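Local atomic coordinates of hypothetical protein PA2201 (Pseudomonas aeruginosa, PDB entry 2FEF), a protein that is of unknown function but may be an immunity protein of the PoNi type that protects against a bacterial PoNe-like toxin. Residues Asn72-Gly77 / Arg116-Ala121; Leu110-Ser115 / Glu170-Phe175. All blocks are in the same frame, centred on the assembly; numbering follows the deposited sequence.

Interaction 1 (Asn72-Gly77 / Arg116-Ala121); sequences NAWAWG and RLLGAA
L117 sets one methyl, CD1, squarely on a face of the W76 indole. The methyl stands 3.4 Å from the centroid of the five-membered ring and 14° off the ring normal. This is a CH-pi contact. CE2 of W76 is its nearest ring atom, at 3.3 Å from L117 CD1, so the packing here is tight. The W76 side chain leaves its helix toward the other one and lays its ring against L117. The ring is also held at its rim. W76 NE1 gives a hydrogen bond to the backbone O of G57, and N72 ND2 bonds to that same oxygen. F52 meets the W76 ring edge-to-face.

The two segments belong to helices 66-93 and 97-127, consecutive helices of an all-helical protein, which form an antiparallel helical hairpin. Their directions differ by 163°, with their local axes 8.7 Å apart. Both lie in the range of the PA2201 N-terminal domain-like family. The small A73 side chain is consistent with this close approach. Its CB points toward the other helix, and A73 CB rests 3.6 Å from L118 CA. The CA atoms of A73 and L118 are 5.1 Å apart.

L118 continues the apolar seam on the other side of A73 from W76. Its CG is anti to the backbone N, chi1 -178°, and the chain leans back toward helix 66-93. L118 CD1 comes 4.1 Å from A73 CB and 4.2 Å from W74 NE1. It approaches the W74 indole obliquely. W74 starts out pointing away from helix 97-127, and just its NE1 side comes near. The same indole stacks on H56 of the second subunit and also meets H67 of its own chain. No hydrogen bond crosses between segments 72-77 and 116-121.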
loop_
_atom_site.group_PDB
_atom_site.type_symbol
_atom_site.label_atom_id
_atom_site.label_comp_id
_atom_site.label_asym_id
_atom_site.label_seq_id
_atom_site.Cartn_x
_atom_site.Cartn_y
_atom_site.Cartn_z
ATOM N N ASN B 72 1.215 2.659 -16.940
ATOM C CA ASN B 72 0.141 1.755 -16.497
ATOM C C ASN B 72 0.463 0.261 -16.667
ATOM O O ASN B 72 0.092 -0.564 -15.830
ATOM C CB ASN B 72 -1.135 2.050 -17.260
ATOM C CG ASN B 72 -2.331 1.379 -16.634
ATOM O OD1 ASN B 72 -2.366 1.173 -15.433
ATOM N ND2 ASN B 72 -3.318 1.028 -17.445
ATOM N N ALA B 73 1.114 -0.097 -17.778
ATOM C CA ALA B 73 1.518 -1.505 -17.986
ATOM C C ALA B 73 2.417 -1.975 -16.835
ATOM O O ALA B 73 2.255 -3.079 -16.324
ATOM C CB ALA B 73 2.208 -1.687 -19.375
ATOM N N TRP B 74 3.363 -1.140 -16.419
ATOM C CA TRP B 74 4.242 -1.518 -15.308
ATOM C C TRP B 74 3.468 -1.780 -14.016
ATOM O O TRP B 74 3.831 -2.671 -13.254
ATOM C CB TRP B 74 5.367 -0.496 -15.119
ATOM C CG TRP B 74 6.325 -0.406 -16.322
ATOM C CD1 TRP B 74 6.733 -1.452 -17.138
ATOM C CD2 TRP B 74 7.004 0.756 -16.805
ATOM N NE1 TRP B 74 7.605 -0.979 -18.104
ATOM C CE2 TRP B 74 7.775 0.366 -17.929
ATOM C CE3 TRP B 74 7.025 2.090 -16.410
ATOM C CZ2 TRP B 74 8.577 1.268 -18.646
ATOM C CZ3 TRP B 74 7.824 3.014 -17.140
ATOM C CH2 TRP B 74 8.579 2.588 -18.252
ATOM N N ALA B 75 2.389 -1.025 -13.786
ATOM C CA ALA B 75 1.534 -1.231 -12.595
ATOM C C ALA B 75 0.850 -2.616 -12.671
ATOM O O ALA B 75 0.793 -3.379 -11.698
ATOM C CB ALA B 75 0.500 -0.098 -12.486
ATOM N N TRP B 76 0.393 -2.975 -13.856
ATOM C CA TRP B 76 -0.172 -4.293 -14.067
ATOM C C TRP B 76 0.855 -5.380 -13.858
ATOM O O TRP B 76 0.528 -6.423 -13.335
ATOM C CB TRP B 76 -0.755 -4.427 -15.489
ATOM C CG TRP B 76 -2.135 -3.815 -15.683
ATOM C CD1 TRP B 76 -2.461 -2.479 -15.704
ATOM C CD2 TRP B 76 -3.350 -4.530 -15.917
ATOM N NE1 TRP B 76 -3.811 -2.329 -15.925
ATOM C CE2 TRP B 76 -4.382 -3.573 -16.048
ATOM C CE3 TRP B 76 -3.671 -5.900 -15.995
ATOM C CZ2 TRP B 76 -5.729 -3.932 -16.311
ATOM C CZ3 TRP B 76 -5.007 -6.264 -16.251
ATOM C CH2 TRP B 76 -6.026 -5.275 -16.384
ATOM N N GLY B 77 2.071 -5.162 -14.340
ATOM C CA GLY B 77 3.145 -6.138 -14.124
ATOM C C GLY B 77 3.431 -6.353 -12.643
ATOM O O GLY B 77 3.647 -7.468 -12.209
ATOM N N ARG B 116 0.002 -7.929 -22.728
ATOM C CA ARG B 116 -0.775 -7.319 -23.835
ATOM C C ARG B 116 -0.816 -5.808 -23.735
ATOM O O ARG B 116 -0.712 -5.094 -24.753
ATOM C CB ARG B 116 -2.191 -7.871 -23.862
ATOM C CG ARG B 116 -2.232 -9.345 -24.275
ATOM C CD ARG B 116 -3.566 -9.914 -23.890
ATOM N NE ARG B 116 -3.753 -11.254 -24.424
ATOM C CZ ARG B 116 -4.658 -12.109 -23.958
ATOM N NH1 ARG B 116 -5.423 -11.772 -22.915
ATOM N NH2 ARG B 116 -4.769 -13.316 -24.507
ATOM N N LEU B 117 -0.919 -5.296 -22.505
ATOM C CA LEU B 117 -0.947 -3.836 -22.295
ATOM C C LEU B 117 0.441 -3.268 -22.530
ATOM O O LEU B 117 0.590 -2.156 -23.048
ATOM C CB LEU B 117 -1.457 -3.482 -20.874
ATOM C CG LEU B 117 -2.927 -3.875 -20.654
ATOM C CD1 LEU B 117 -3.283 -3.776 -19.204
ATOM C CD2 LEU B 117 -3.813 -2.924 -21.464
ATOM N N LEU B 118 1.453 -4.055 -22.162
ATOM C CA LEU B 118 2.836 -3.644 -22.390
ATOM C C LEU B 118 3.079 -3.564 -23.892
ATOM O O LEU B 118 3.641 -2.583 -24.364
ATOM C CB LEU B 118 3.833 -4.627 -21.745
ATOM C CG LEU B 118 5.324 -4.286 -21.874
ATOM C CD1 LEU B 118 5.656 -2.954 -21.207
ATOM C CD2 LEU B 118 6.160 -5.448 -21.253
ATOM N N GLY B 119 2.692 -4.607 -24.623
ATOM C CA GLY B 119 2.777 -4.595 -26.102
ATOM C C GLY B 119 2.071 -3.427 -26.764
ATOM O O GLY B 119 2.606 -2.794 -27.656
ATOM N N ALA B 120 0.850 -3.161 -26.325
ATOM C CA ALA B 120 0.043 -2.075 -26.860
ATOM C C ALA B 120 0.681 -0.708 -26.587
ATOM O O ALA B 120 0.648 0.196 -27.435
ATOM C CB ALA B 120 -1.356 -2.158 -26.255
ATOM N N ALA B 121 1.275 -0.549 -25.406
ATOM C CA ALA B 121 1.986 0.706 -25.086
ATOM C C ALA B 121 3.191 0.890 -25.993
ATOM O O ALA B 121 3.500 1.988 -26.410
ATOM C CB ALA B 121 2.461 0.690 -23.618
#

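Interaction 2 (Leu110-Ser115 / Glu170-Phe175); sequences LWLDYS and EEVLQF
W111 meets V172 through its six-membered ring and its backbone. CE3 of W111 lies 4.0 Å from CG1 of V172, and the valine side chain runs roughly perpendicular to that of the tryptophan. The other valine methyl, V172 CG2, sits 3.6 Å from W111 O. The indole is fixed at its far end, where NE1 bonds to S84 OG.

L112 comes next. Its CG is anti to the backbone N, chi1 -176°, and L112 CD1 reaches the carboxylate end of E171, 3.5 Å from E171 CD. The methyl packs against the carboxylate as a whole, about equally near its carbon and both oxygens. The charge of that group is met by R116 through a salt bridge. The contact joins helix 97-127, in the PA2201 N-terminal domain-like range, to the C-terminal part of helix 165-172, which carries a wider pi-type turn at 170-172.

S115 faces that part directly. S115 CB is 3.4 Å from E171 O, and S115 OG is 3.6 Å from E171 CB. The hydroxyl turns back to its own helix, and S115 OG donates to L112 O at 2.7 Å. The donor is tilted 18° from that carbonyl plane.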
loop_
_atom_site.group_PDB
_atom_site.type_symbol
_atom_site.label_atom_id
_atom_site.label_comp_id
_atom_site.label_asym_id
_atom_site.label_seq_id
_atom_site.Cartn_x
_atom_site.Cartn_y
_atom_site.Cartn_z
ATOM N N LEU B 110 -3.418 -12.347 -15.213
ATOM C CA LEU B 110 -2.826 -11.037 -14.986
ATOM C C LEU B 110 -1.490 -10.899 -15.707
ATOM O O LEU B 110 -1.213 -9.827 -16.249
ATOM C CB LEU B 110 -2.700 -10.710 -13.492
ATOM C CG LEU B 110 -4.025 -10.382 -12.789
ATOM C CD1 LEU B 110 -3.758 -10.500 -11.270
ATOM C CD2 LEU B 110 -4.596 -8.987 -13.230
ATOM N N TRP B 111 -0.659 -11.956 -15.694
ATOM C CA TRP B 111 0.593 -11.920 -16.466
ATOM C C TRP B 111 0.373 -11.713 -17.987
ATOM O O TRP B 111 1.062 -10.901 -18.622
ATOM C CB TRP B 111 1.425 -13.179 -16.200
ATOM C CG TRP B 111 2.241 -13.103 -14.931
ATOM C CD1 TRP B 111 1.929 -13.671 -13.706
ATOM C CD2 TRP B 111 3.471 -12.397 -14.746
ATOM N NE1 TRP B 111 2.922 -13.382 -12.797
ATOM C CE2 TRP B 111 3.858 -12.573 -13.395
ATOM C CE3 TRP B 111 4.272 -11.590 -15.585
ATOM C CZ2 TRP B 111 5.049 -12.020 -12.874
ATOM C CZ3 TRP B 111 5.451 -11.049 -15.074
ATOM C CH2 TRP B 111 5.816 -11.256 -13.715
ATOM N N LEU B 112 -0.593 -12.448 -18.539
ATOM C CA LEU B 112 -0.983 -12.339 -19.942
ATOM C C LEU B 112 -1.527 -10.940 -20.257
ATOM O O LEU B 112 -1.081 -10.320 -21.227
ATOM C CB LEU B 112 -2.066 -13.372 -20.240
ATOM C CG LEU B 112 -2.525 -13.469 -21.682
ATOM C CD1 LEU B 112 -1.320 -13.784 -22.573
ATOM C CD2 LEU B 112 -3.598 -14.540 -21.778
ATOM N N ASP B 113 -2.475 -10.450 -19.441
ATOM C CA ASP B 113 -2.993 -9.055 -19.596
ATOM C C ASP B 113 -1.903 -8.012 -19.499
ATOM O O ASP B 113 -1.863 -7.060 -20.303
ATOM C CB ASP B 113 -4.121 -8.744 -18.590
ATOM C CG ASP B 113 -5.399 -9.621 -18.833
ATOM O OD1 ASP B 113 -5.561 -10.246 -19.907
ATOM O OD2 ASP B 113 -6.254 -9.661 -17.952
ATOM N N TYR B 114 -1.025 -8.154 -18.505
ATOM C CA TYR B 114 0.136 -7.277 -18.435
ATOM C C TYR B 114 0.901 -7.250 -19.754
ATOM O O TYR B 114 1.199 -6.174 -20.280
ATOM C CB TYR B 114 1.052 -7.679 -17.259
ATOM C CG TYR B 114 2.492 -7.179 -17.318
ATOM C CD1 TYR B 114 2.793 -5.832 -17.518
ATOM C CD2 TYR B 114 3.565 -8.072 -17.109
ATOM C CE1 TYR B 114 4.122 -5.392 -17.573
ATOM C CE2 TYR B 114 4.883 -7.630 -17.140
ATOM C CZ TYR B 114 5.158 -6.306 -17.373
ATOM O OH TYR B 114 6.463 -5.833 -17.396
ATOM N N SER B 115 1.252 -8.422 -20.273
ATOM C CA SER B 115 2.054 -8.467 -21.504
ATOM C C SER B 115 1.323 -7.784 -22.679
ATOM O O SER B 115 1.941 -7.150 -23.543
ATOM C CB SER B 115 2.380 -9.928 -21.857
ATOM O OG SER B 115 1.255 -10.613 -22.449
ATOM N N GLU B 170 4.156 -17.682 -25.556
ATOM C CA GLU B 170 4.208 -16.727 -26.677
ATOM C C GLU B 170 4.216 -15.244 -26.245
ATOM O O GLU B 170 5.063 -14.458 -26.692
ATOM C CB GLU B 170 3.070 -16.947 -27.684
ATOM C CG GLU B 170 3.060 -15.814 -28.742
ATOM C CD GLU B 170 2.041 -15.998 -29.814
ATOM O OE1 GLU B 170 1.034 -16.667 -29.553
ATOM O OE2 GLU B 170 2.254 -15.457 -30.923
ATOM N N GLU B 171 3.241 -14.862 -25.435
ATOM C CA GLU B 171 2.951 -13.446 -25.198
ATOM C C GLU B 171 3.761 -12.872 -24.029
ATOM O O GLU B 171 4.213 -11.717 -24.083
ATOM C CB GLU B 171 1.463 -13.229 -24.952
ATOM C CG GLU B 171 0.543 -13.775 -26.077
ATOM C CD GLU B 171 -0.905 -13.218 -26.052
ATOM O OE1 GLU B 171 -1.864 -13.997 -26.307
ATOM O OE2 GLU B 171 -1.101 -12.000 -25.795
ATOM N N VAL B 172 3.924 -13.670 -22.981
ATOM C CA VAL B 172 4.613 -13.192 -21.775
ATOM C C VAL B 172 6.129 -13.400 -21.891
ATOM O O VAL B 172 6.911 -12.499 -21.515
ATOM C CB VAL B 172 4.062 -13.835 -20.455
ATOM C CG1 VAL B 172 4.688 -13.176 -19.216
ATOM C CG2 VAL B 172 2.536 -13.730 -20.374
ATOM N N LEU B 173 6.551 -14.580 -22.368
ATOM C CA LEU B 173 7.983 -14.888 -22.441
ATOM C C LEU B 173 8.584 -14.609 -23.811
ATOM O O LEU B 173 9.806 -14.613 -23.945
ATOM C CB LEU B 173 8.275 -16.359 -22.036
ATOM C CG LEU B 173 7.622 -16.907 -20.775
ATOM C CD1 LEU B 173 8.134 -18.358 -20.497
ATOM C CD2 LEU B 173 7.844 -16.038 -19.574
ATOM N N GLN B 174 7.723 -14.420 -24.822
ATOM C CA GLN B 174 8.134 -14.251 -26.229
ATOM C C GLN B 174 9.069 -15.382 -26.654
ATOM O O GLN B 174 10.084 -15.157 -27.330
ATOM C CB GLN B 174 8.761 -12.866 -26.473
ATOM C CG GLN B 174 7.836 -11.709 -26.118
ATOM C CD GLN B 174 8.409 -10.338 -26.488
ATOM O OE1 GLN B 174 9.504 -10.225 -27.048
ATOM N NE2 GLN B 174 7.667 -9.295 -26.168
ATOM N N PHE B 175 8.721 -16.604 -26.230
ATOM C CA PHE B 175 9.471 -17.809 -26.547
ATOM C C PHE B 175 10.938 -17.798 -26.130
ATOM O O PHE B 175 11.722 -18.596 -26.621
ATOM C CB PHE B 175 9.310 -18.209 -28.031
ATOM C CG PHE B 175 8.028 -18.947 -28.320
ATOM C CD1 PHE B 175 7.926 -20.317 -28.073
ATOM C CD2 PHE B 175 6.943 -18.287 -28.851
ATOM C CE1 PHE B 175 6.745 -21.001 -28.354
ATOM C CE2 PHE B 175 5.756 -18.960 -29.136
ATOM C CZ PHE B 175 5.652 -20.303 -28.871
#

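How the interactions relate
Helix 97-127 serves both contacts. Its segment 116-121 packs on helix 66-93 in interaction 1, and the preceding turns, 110-115, pack on the C-terminal part of helix 165-172 in interaction 2. The centres are 10 Å apart. A salt bridge joins them: R116 NE lies 3.1 Å from E171 OE2. Y114 and D113 also reach the first contact, with W76 CZ3 3.5 Å from D113 CB and Y114 CD1 packing on helix 66-93 near A73 and G77. A bound 1,2-ethanediol, probably from the crystallisation liquor, lies about 4 Å from the W76 side chain, at interaction 1.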